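Side-chain contacts in SusD superfamily protein (PDB 3MCX), which is of unknown function but, as a SusD-family outer-membrane protein that binds zinc, probably takes part in glycan capture at the cell surface: residues 353-358 with 386-391; 372-377 with 399-404; 382-387 with 407-412. One frame throughout, in Å; residues are numbered along the deposited sequence. Where two conformers were deposited one is given.

Contact 1: 353-358 with 386-391; sequences IIRLSE and SRRTTD. With ZN (zinc ion), chain F.
Ser357 and Arg388 meet through their polar ends. The serine OG lies 3.0 Å from NH2 of Arg388, at the edge of the guanidinium and near its plane. Arg388 reaches this place by a bend. Its chain folds at chi2 (-68°) and then runs straight through chi3 (-177°), which carries the flat head toward the start of helix 356-370. The head of Arg355, two residues before Ser357, lies nearby. Its NH1 stops 4.3 Å from NH2 of Arg388. Arg388 lies at the edge of the Arg355 guanidinium, near its plane, but the reverse approach is oblique.

Two arginines this close need acidic partners, and glutamates supply them. Glu255 forms salt bridges with both heads and a hydrogen bond with Ser357 OG. Glu413 of helix 403-414 also forms salt bridges with both, and Glu417 takes NE of Arg355. The result is a buried ionic network, in which the two positive charges are probably well compensated.

Arg355 is the N-cap residue of helix 356-370, where strand 351-355 passes into the helix. Just before it, Ile353 and Ile354 both face Phe258 of the antiparallel partner strand, a classic beta bulge. The other segment is the loop that follows helix 374-385. There NH1 of Arg388 donates to the backbone O of Arg387 at 3.1 Å, from above the carbonyl plane. Thr389 OG1 accepts from the backbone N of Asp391 at 3.1 Å, closing an ST turn with a nearly straight bond (171°). Asp391 binds a zinc ion through OD1 at 2.1 Å. Four waters and Ser393 OG complete the metal site, and Asp391 OD2 accepts a hydrogen bond from one of those waters.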
loop_
_atom_site.group_PDB
_atom_site.type_symbol
_atom_site.label_atom_id
_atom_site.label_comp_id
_atom_site.label_asym_id
_atom_site.label_seq_id
_atom_site.Cartn_x
_atom_site.Cartn_y
_atom_site.Cartn_z
ATOM N N ILE A 353 0.527 6.213 4.306
ATOM C CA ILE A 353 0.558 5.741 2.934
ATOM C C ILE A 353 1.969 5.381 2.485
ATOM O O ILE A 353 2.160 4.374 1.817
ATOM C CB ILE A 353 -0.074 6.798 1.990
ATOM C CG1 ILE A 353 -1.482 7.183 2.428
ATOM C CG2 ILE A 353 -0.039 6.313 0.498
ATOM C CD1 ILE A 353 -2.488 6.041 2.474
ATOM N N ILE A 354 2.962 6.192 2.857
ATOM C CA ILE A 354 4.358 5.862 2.572
ATOM C C ILE A 354 5.249 6.535 3.612
ATOM O O ILE A 354 4.986 7.649 4.053
ATOM C CB ILE A 354 4.751 6.225 1.105
ATOM C CG1 ILE A 354 6.151 5.730 0.756
ATOM C CG2 ILE A 354 4.609 7.719 0.861
ATOM C CD1 ILE A 354 6.382 5.564 -0.759
ATOM N N ARG A 355 6.286 5.822 4.032
ATOM C CA ARG A 355 7.226 6.341 5.011
ATOM C C ARG A 355 8.685 6.083 4.611
ATOM O O ARG A 355 8.999 5.325 3.690
ATOM C CB ARG A 355 6.925 5.799 6.402
ATOM C CG ARG A 355 7.135 4.342 6.578
ATOM C CD ARG A 355 6.766 3.929 8.004
ATOM N NE ARG A 355 6.808 2.472 8.188
ATOM C CZ ARG A 355 7.848 1.732 8.598
ATOM N NH1 ARG A 355 8.973 2.275 9.055
ATOM N NH2 ARG A 355 7.730 0.419 8.630
ATOM N N LEU A 356 9.569 6.766 5.318
ATOM C CA LEU A 356 10.954 6.844 4.916
ATOM C C LEU A 356 11.627 5.465 4.832
ATOM O O LEU A 356 12.478 5.276 3.972
ATOM C CB LEU A 356 11.699 7.777 5.865
ATOM C CG LEU A 356 13.067 8.294 5.446
ATOM C CD1 LEU A 356 13.000 9.041 4.092
ATOM C CD2 LEU A 356 13.716 9.148 6.539
ATOM N N SER A 357 11.323 4.526 5.736
ATOM C CA SER A 357 11.988 3.209 5.655
ATOM C C SER A 357 11.766 2.562 4.276
ATOM O O SER A 357 12.693 1.924 3.733
ATOM C CB SER A 357 11.514 2.227 6.734
ATOM O OG SER A 357 12.047 2.530 8.009
ATOM N N GLU A 358 10.564 2.720 3.708
ATOM C CA GLU A 358 10.295 2.117 2.397
ATOM C C GLU A 358 11.188 2.760 1.352
ATOM O O GLU A 358 11.663 2.085 0.439
ATOM C CB GLU A 358 8.828 2.239 1.974
ATOM C CG GLU A 358 8.589 1.666 0.596
ATOM C CD GLU A 358 7.187 1.860 0.070
ATOM O OE1 GLU A 358 6.284 2.092 0.881
ATOM O OE2 GLU A 358 6.993 1.806 -1.160
ATOM N N SER A 386 20.713 -1.502 10.840
ATOM C CA SER A 386 21.427 -1.001 12.027
ATOM C C SER A 386 20.514 -0.329 13.046
ATOM O O SER A 386 20.902 -0.204 14.215
ATOM C CB SER A 386 22.526 -0.014 11.644
ATOM O OG SER A 386 21.989 1.162 11.086
ATOM N N ARG A 387 19.337 0.112 12.595
ATOM C CA ARG A 387 18.337 0.742 13.462
ATOM C C ARG A 387 17.244 -0.211 13.924
ATOM O O ARG A 387 16.245 0.208 14.542
ATOM C CB ARG A 387 17.734 1.984 12.756
ATOM C CG ARG A 387 18.699 3.135 12.573
ATOM C CD ARG A 387 18.059 4.250 11.779
ATOM N NE ARG A 387 18.873 5.443 11.723
ATOM C CZ ARG A 387 19.919 5.618 10.917
ATOM N NH1 ARG A 387 20.263 4.691 10.024
ATOM N NH2 ARG A 387 20.596 6.746 10.966
ATOM N N ARG A 388 17.387 -1.497 13.598
ATOM C CA ARG A 388 16.368 -2.489 13.936
ATOM C C ARG A 388 16.904 -3.670 14.744
ATOM O O ARG A 388 16.134 -4.502 15.233
ATOM C CB ARG A 388 15.671 -2.987 12.663
ATOM C CG ARG A 388 15.004 -1.893 11.858
ATOM C CD ARG A 388 13.820 -1.287 12.565
ATOM N NE ARG A 388 13.240 -0.325 11.682
ATOM C CZ ARG A 388 13.477 0.981 11.713
ATOM N NH1 ARG A 388 14.245 1.504 12.638
ATOM N NH2 ARG A 388 12.883 1.734 10.793
ATOM N N THR A 389 18.215 -3.780 14.844
ATOM C CA THR A 389 18.831 -4.845 15.628
ATOM C C THR A 389 20.110 -4.368 16.280
ATOM O O THR A 389 20.750 -3.437 15.801
ATOM C CB THR A 389 19.109 -6.105 14.768
ATOM O OG1 THR A 389 19.642 -7.144 15.597
ATOM C CG2 THR A 389 20.096 -5.801 13.623
ATOM N N THR A 390 20.488 -5.005 17.378
ATOM C CA THR A 390 21.793 -4.753 17.986
ATOM C C THR A 390 22.885 -5.719 17.523
ATOM O O THR A 390 24.028 -5.585 17.922
ATOM C CB THR A 390 21.715 -4.832 19.510
ATOM O OG1 THR A 390 21.093 -6.072 19.872
ATOM C CG2 THR A 390 20.885 -3.665 20.057
ATOM N N ASP A 391 22.512 -6.692 16.692
ATOM C CA ASP A 391 23.476 -7.686 16.213
ATOM C C ASP A 391 24.156 -7.075 14.970
ATOM O O ASP A 391 23.571 -7.025 13.903
ATOM C CB ASP A 391 22.713 -8.963 15.831
ATOM C CG ASP A 391 23.623 -10.057 15.297
ATOM O OD1 ASP A 391 24.864 -9.870 15.240
ATOM O OD2 ASP A 391 23.061 -11.081 14.864
HETATM ZN ZN ZN F . 26.355 -11.335 15.310
HETATM O O HOH W 1 24.882 -13.020 15.021
HETATM O O HOH W 2 27.625 -9.594 15.595
HETATM O O HOH W 3 28.026 -12.498 15.086
HETATM O O HOH W 4 26.445 -11.528 17.415
#

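Contact 2: 372-377 with 399-404; sequences TDIEEA and ETFTLD. With ZN (zinc ion), chain C.
Phe401 packs on the first turn of helix 374-385 and meets Ile374 and Ala377, one turn apart. The apolar contacts are few. CG2 of Ile374 lies 4.0 Å from CD2 of the ring, and the two side chains cross obliquely. CB of Ala377 is 4.0 Å from the ring atom CZ. With CG anti to the backbone N (chi1 -177°), the phenyl group extends from the loop to the helix.

The ring also rests on backbone. Its CE2 is 3.8 Å from the carbonyl O of Ile374. Its CZ is 3.7 Å from the carbonyl C of Ala377. Both backbone atoms approach the ring obliquely. No hydrogen bond joins the two segments, so van der Waals packing carries the contact.

Local backbone and capping bonds lie on both sides of the contact. Phe401 is the centre of an inverse gamma turn. Asp373 is the N-cap residue of helix 374-385, and its backbone O accepts from N of Ala377 at 2.9 Å. Thr402 is the N-cap residue of helix 403-414, where its OG1 caps the backbone N of Arg405.

Metal binding takes place away from the ring. The CB of Glu375 points away from the loop, and the extended chain brings OE2 to a zinc ion at 1.9 Å.

Further along helix 374-385, Gln378 and Leu381 also touch Phe401. Val396, earlier in the same loop, and Leu368 of helix 356-370 add to its surroundings. The phenyl group therefore lies between two consecutive helices, just ahead of helix 403-414.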
loop_
_atom_site.group_PDB
_atom_site.type_symbol
_atom_site.label_atom_id
_atom_site.label_comp_id
_atom_site.label_asym_id
_atom_site.label_seq_id
_atom_site.Cartn_x
_atom_site.Cartn_y
_atom_site.Cartn_z
ATOM N N THR A 372 24.852 -0.469 -10.359
ATOM C CA THR A 372 25.731 0.654 -10.081
ATOM C C THR A 372 25.234 1.365 -8.836
ATOM O O THR A 372 24.120 1.157 -8.414
ATOM C CB THR A 372 25.823 1.657 -11.250
ATOM O OG1 THR A 372 24.535 2.147 -11.599
ATOM C CG2 THR A 372 26.494 0.999 -12.486
ATOM N N ASP A 373 26.080 2.226 -8.276
ATOM C CA ASP A 373 25.865 2.820 -6.938
ATOM C C ASP A 373 25.678 1.741 -5.870
ATOM O O ASP A 373 24.935 1.920 -4.901
ATOM C CB ASP A 373 24.721 3.837 -6.938
ATOM C CG ASP A 373 24.975 4.992 -7.891
ATOM O OD1 ASP A 373 25.997 5.712 -7.729
ATOM O OD2 ASP A 373 24.145 5.181 -8.801
ATOM N N ILE A 374 26.382 0.624 -6.038
ATOM C CA ILE A 374 26.186 -0.530 -5.171
ATOM C C ILE A 374 26.541 -0.239 -3.713
ATOM O O ILE A 374 25.739 -0.515 -2.837
ATOM C CB ILE A 374 26.995 -1.739 -5.660
ATOM C CG1 ILE A 374 26.482 -2.167 -7.038
ATOM C CG2 ILE A 374 26.891 -2.922 -4.657
ATOM C CD1 ILE A 374 25.062 -2.587 -7.047
ATOM N N GLU A 375 27.699 0.354 -3.457
ATOM C CA GLU A 375 28.104 0.655 -2.087
ATOM C C GLU A 375 27.118 1.603 -1.402
ATOM O O GLU A 375 26.733 1.395 -0.257
ATOM C CB GLU A 375 29.509 1.255 -2.047
ATOM C CG GLU A 375 30.026 1.287 -0.659
ATOM C CD GLU A 375 31.403 1.823 -0.514
ATOM O OE1 GLU A 375 32.010 2.321 -1.496
ATOM O OE2 GLU A 375 31.882 1.728 0.630
ATOM N N GLU A 376 26.676 2.622 -2.118
ATOM C CA GLU A 376 25.684 3.559 -1.585
ATOM C C GLU A 376 24.376 2.835 -1.259
ATOM O O GLU A 376 23.764 3.036 -0.197
ATOM C CB GLU A 376 25.471 4.724 -2.574
ATOM C CG GLU A 376 24.596 5.825 -2.036
ATOM C CD GLU A 376 24.493 6.999 -2.974
ATOM O OE1 GLU A 376 23.864 6.843 -4.038
ATOM O OE2 GLU A 376 25.040 8.075 -2.629
ATOM N N ALA A 377 23.921 2.006 -2.193
ATOM C CA ALA A 377 22.711 1.202 -2.015
ATOM C C ALA A 377 22.767 0.255 -0.800
ATOM O O ALA A 377 21.790 0.143 -0.012
ATOM C CB ALA A 377 22.431 0.408 -3.305
ATOM N N GLU A 399 29.569 -8.642 -0.406
ATOM C CA GLU A 399 29.347 -10.080 -0.613
ATOM C C GLU A 399 27.992 -10.587 -0.102
ATOM O O GLU A 399 27.415 -11.511 -0.689
ATOM C CB GLU A 399 30.491 -10.918 -0.016
ATOM C CG GLU A 399 30.785 -10.694 1.462
ATOM N N THR A 400 27.471 -10.009 0.992
ATOM C CA THR A 400 26.212 -10.463 1.576
ATOM C C THR A 400 25.026 -9.562 1.201
ATOM O O THR A 400 23.909 -9.797 1.593
ATOM C CB THR A 400 26.315 -10.624 3.118
ATOM O OG1 THR A 400 26.694 -9.362 3.698
ATOM C CG2 THR A 400 27.367 -11.695 3.465
ATOM N N PHE A 401 25.290 -8.548 0.397
ATOM C CA PHE A 401 24.254 -7.666 -0.111
ATOM C C PHE A 401 23.581 -8.324 -1.311
ATOM O O PHE A 401 23.990 -8.098 -2.463
ATOM C CB PHE A 401 24.871 -6.314 -0.499
ATOM C CG PHE A 401 23.879 -5.262 -0.973
ATOM C CD1 PHE A 401 22.681 -5.030 -0.304
ATOM C CD2 PHE A 401 24.205 -4.426 -2.056
ATOM C CE1 PHE A 401 21.787 -4.043 -0.717
ATOM C CE2 PHE A 401 23.288 -3.442 -2.489
ATOM C CZ PHE A 401 22.113 -3.241 -1.807
ATOM N N THR A 402 22.580 -9.139 -1.027
ATOM C CA THR A 402 21.859 -9.904 -2.045
ATOM C C THR A 402 20.405 -9.425 -2.127
ATOM O O THR A 402 19.852 -8.816 -1.200
ATOM C CB THR A 402 21.832 -11.381 -1.704
ATOM O OG1 THR A 402 21.038 -11.545 -0.535
ATOM C CG2 THR A 402 23.283 -11.955 -1.460
ATOM N N LEU A 403 19.733 -9.726 -3.232
ATOM C CA LEU A 403 18.316 -9.432 -3.349
ATOM C C LEU A 403 17.514 -10.098 -2.231
ATOM O O LEU A 403 16.667 -9.473 -1.638
ATOM C CB LEU A 403 17.817 -9.871 -4.729
ATOM C CG LEU A 403 16.348 -9.586 -4.997
ATOM C CD1 LEU A 403 15.988 -8.078 -4.901
ATOM C CD2 LEU A 403 15.920 -10.184 -6.385
ATOM N N ASP A 404 17.778 -11.367 -1.945
ATOM C CA ASP A 404 17.018 -12.061 -0.911
ATOM C C ASP A 404 17.178 -11.343 0.417
ATOM O O ASP A 404 16.222 -11.218 1.175
ATOM C CB ASP A 404 17.482 -13.510 -0.765
ATOM C CG ASP A 404 16.622 -14.292 0.223
ATOM O OD1 ASP A 404 15.395 -14.363 0.017
ATOM O OD2 ASP A 404 17.193 -14.800 1.206
HETATM ZN ZN ZN C . 33.570 2.548 1.053
#

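Contact 3: 382-387 with 407-412; sequences NDIISR and LKERRK. With ZN (zinc ion), chain E.
Helices 374-385 and 403-414 come together here, in the helical part of the SusD fold, whose family belongs to the TPR clan. The meeting point is Glu409, whose side chain lies against Ile384 and Ile385. Its chain leaves with CG anti to the backbone N (chi1 -161°) and bends at chi2 (62°), which lays the carboxylate against the two isoleucines. CG1 of Ile385 sits 3.6 Å from the carboxylate carbon CD of Glu409. CG2 of Ile384 approaches OE2 of Glu409 at 3.8 Å. The CB of Ile384 points toward helix 403-414, but its CD1 runs on to Ser357, and Tyr360 of helix 356-370 also touches the side chain.

No hydrogen bond crosses between the segments. The contact is therefore made of isoleucine carbons and a carboxylate whose charge is met elsewhere. OE2 of Glu409 pairs with Arg309, and OE1 pairs with Arg405 one turn earlier in its own helix. These two salt bridges probably keep this buried group ionised and fix its rotation.

Bonds within 382-387 hold this segment compact. Ser386 donates twice to the carbonyl O of Asn382: its backbone N and its OG, the latter at 2.8 Å, come from opposite faces of the carbonyl plane. Arg387 reaches back over the same turn. Its NH1 donates to the backbone O of Asp383 at 2.9 Å, with a fairly straight bond (163°). The same NH1 forms a salt bridge with OD1 of Asp383 at 3.1 Å, on the anti side of the carboxylate but clearly out of its plane. That oxygen also binds a zinc ion at 2.0 Å, so Arg387 is a second-shell partner and may help position the metal ligand.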
loop_
_atom_site.group_PDB
_atom_site.type_symbol
_atom_site.label_atom_id
_atom_site.label_comp_id
_atom_site.label_asym_id
_atom_site.label_seq_id
_atom_site.Cartn_x
_atom_site.Cartn_y
_atom_site.Cartn_z
ATOM N N ASN A 382 21.712 -1.018 5.158
ATOM C CA ASN A 382 22.312 -1.029 6.495
ATOM C C ASN A 382 21.756 0.079 7.402
ATOM O O ASN A 382 21.692 -0.100 8.614
ATOM C CB ASN A 382 23.833 -1.006 6.423
ATOM C CG ASN A 382 24.403 -2.364 6.043
ATOM O OD1 ASN A 382 23.752 -3.404 6.263
ATOM N ND2 ASN A 382 25.594 -2.369 5.435
ATOM N N ASP A 383 21.294 1.184 6.811
ATOM C CA ASP A 383 20.596 2.232 7.586
ATOM C C ASP A 383 19.339 1.693 8.251
ATOM O O ASP A 383 18.984 2.127 9.324
ATOM C CB ASP A 383 20.229 3.420 6.696
ATOM C CG ASP A 383 21.384 4.378 6.501
ATOM O OD1 ASP A 383 22.079 4.670 7.491
ATOM O OD2 ASP A 383 21.606 4.843 5.345
ATOM N N ILE A 384 18.682 0.751 7.620
ATOM C CA ILE A 384 17.516 0.113 8.215
ATOM C C ILE A 384 17.980 -0.939 9.204
ATOM O O ILE A 384 17.640 -0.869 10.381
ATOM C CB ILE A 384 16.585 -0.472 7.152
ATOM C CG1 ILE A 384 16.124 0.615 6.163
ATOM C CG2 ILE A 384 15.404 -1.160 7.840
ATOM C CD1 ILE A 384 15.432 1.836 6.761
ATOM N N ILE A 385 18.788 -1.895 8.747
ATOM C CA ILE A 385 19.237 -3.004 9.608
ATOM C C ILE A 385 19.815 -2.482 10.918
ATOM O O ILE A 385 19.437 -2.959 11.996
ATOM C CB ILE A 385 20.239 -3.957 8.877
ATOM C CG1 ILE A 385 19.561 -4.676 7.700
ATOM C CG2 ILE A 385 20.757 -5.048 9.845
ATOM C CD1 ILE A 385 20.573 -5.468 6.806
ATOM N N SER A 386 20.713 -1.502 10.840
ATOM C CA SER A 386 21.427 -1.001 12.027
ATOM C C SER A 386 20.514 -0.329 13.046
ATOM O O SER A 386 20.902 -0.204 14.215
ATOM C CB SER A 386 22.526 -0.014 11.644
ATOM O OG SER A 386 21.989 1.162 11.086
ATOM N N ARG A 387 19.337 0.112 12.595
ATOM C CA ARG A 387 18.337 0.742 13.462
ATOM C C ARG A 387 17.244 -0.211 13.924
ATOM O O ARG A 387 16.245 0.208 14.542
ATOM C CB ARG A 387 17.734 1.984 12.756
ATOM C CG ARG A 387 18.699 3.135 12.573
ATOM C CD ARG A 387 18.059 4.250 11.779
ATOM N NE ARG A 387 18.873 5.443 11.723
ATOM C CZ ARG A 387 19.919 5.618 10.917
ATOM N NH1 ARG A 387 20.263 4.691 10.024
ATOM N NH2 ARG A 387 20.596 6.746 10.966
ATOM N N LEU A 407 14.891 -8.339 0.347
ATOM C CA LEU A 407 13.492 -8.742 0.390
ATOM C C LEU A 407 13.074 -9.258 1.773
ATOM O O LEU A 407 11.955 -8.974 2.208
ATOM C CB LEU A 407 13.205 -9.755 -0.743
ATOM C CG LEU A 407 13.396 -9.179 -2.159
ATOM C CD1 LEU A 407 12.926 -10.246 -3.201
ATOM C CD2 LEU A 407 12.642 -7.875 -2.409
ATOM N N LYS A 408 13.965 -10.010 2.438
ATOM C CA LYS A 408 13.751 -10.342 3.852
ATOM C C LYS A 408 13.586 -9.105 4.723
ATOM O O LYS A 408 12.669 -9.045 5.541
ATOM C CB LYS A 408 14.883 -11.189 4.414
ATOM C CG LYS A 408 14.890 -12.657 3.976
ATOM C CD LYS A 408 15.950 -13.446 4.738
ATOM C CE LYS A 408 15.888 -14.948 4.537
ATOM N NZ LYS A 408 16.846 -15.687 5.438
ATOM N N GLU A 409 14.445 -8.113 4.567
ATOM C CA GLU A 409 14.335 -6.909 5.378
ATOM C C GLU A 409 13.035 -6.184 5.112
ATOM O O GLU A 409 12.392 -5.675 6.055
ATOM C CB GLU A 409 15.530 -5.983 5.127
ATOM C CG GLU A 409 15.740 -4.964 6.237
ATOM C CD GLU A 409 16.044 -5.597 7.563
ATOM O OE1 GLU A 409 16.537 -6.743 7.621
ATOM O OE2 GLU A 409 15.809 -4.905 8.573
ATOM N N ARG A 410 12.611 -6.120 3.850
ATOM C CA ARG A 410 11.333 -5.497 3.520
ATOM C C ARG A 410 10.157 -6.200 4.169
ATOM O O ARG A 410 9.216 -5.554 4.643
ATOM C CB ARG A 410 11.101 -5.455 2.004
ATOM C CG ARG A 410 12.053 -4.510 1.229
ATOM C CD ARG A 410 11.778 -4.536 -0.293
ATOM N NE ARG A 410 10.440 -4.038 -0.561
ATOM C CZ ARG A 410 10.094 -2.772 -0.781
ATOM N NH1 ARG A 410 10.998 -1.811 -0.930
ATOM N NH2 ARG A 410 8.836 -2.497 -0.920
ATOM N N ARG A 411 10.185 -7.529 4.178
ATOM C CA ARG A 411 9.111 -8.302 4.816
ATOM C C ARG A 411 9.045 -7.969 6.317
ATOM O O ARG A 411 7.953 -7.809 6.882
ATOM C CB ARG A 411 9.289 -9.806 4.593
ATOM C CG ARG A 411 8.893 -10.198 3.162
ATOM C CD ARG A 411 9.367 -11.593 2.878
ATOM N NE ARG A 411 8.696 -12.585 3.710
ATOM C CZ ARG A 411 9.100 -13.846 3.846
ATOM N NH1 ARG A 411 10.197 -14.291 3.211
ATOM N NH2 ARG A 411 8.410 -14.688 4.627
ATOM N N LYS A 412 10.200 -7.871 6.957
ATOM C CA LYS A 412 10.242 -7.560 8.390
ATOM C C LYS A 412 9.753 -6.108 8.644
ATOM O O LYS A 412 8.995 -5.852 9.562
ATOM C CB LYS A 412 11.644 -7.714 8.950
ATOM C CG LYS A 412 12.171 -9.150 8.977
ATOM C CD LYS A 412 13.617 -9.208 9.423
ATOM C CE LYS A 412 14.229 -10.580 9.222
ATOM N NZ LYS A 412 15.580 -10.690 9.864
HETATM ZN ZN ZN E . 23.356 6.251 7.570
#

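Overall arrangement
All three contacts lie in the region from strand 351-355 to helix 403-414. Contacts 2 and 3, centres about 13 Å apart, both use helix 374-385, contact 3 against helix 403-414 and contact 2 against the loop just before it. Contact 1 adds the start of helix 356-370 and lies about 6 Å from contact 3, centre to centre. These two share Ser386 and Arg387, and Ser357 touches Ile384. Contacts 1 and 2, centres about 17 Å apart, do not touch. First and second segments both come in the order 1, 2, 3. The contacts tie together three consecutive helices of the SusD family region. Each includes a zinc ligand, but the three metal ions are separate.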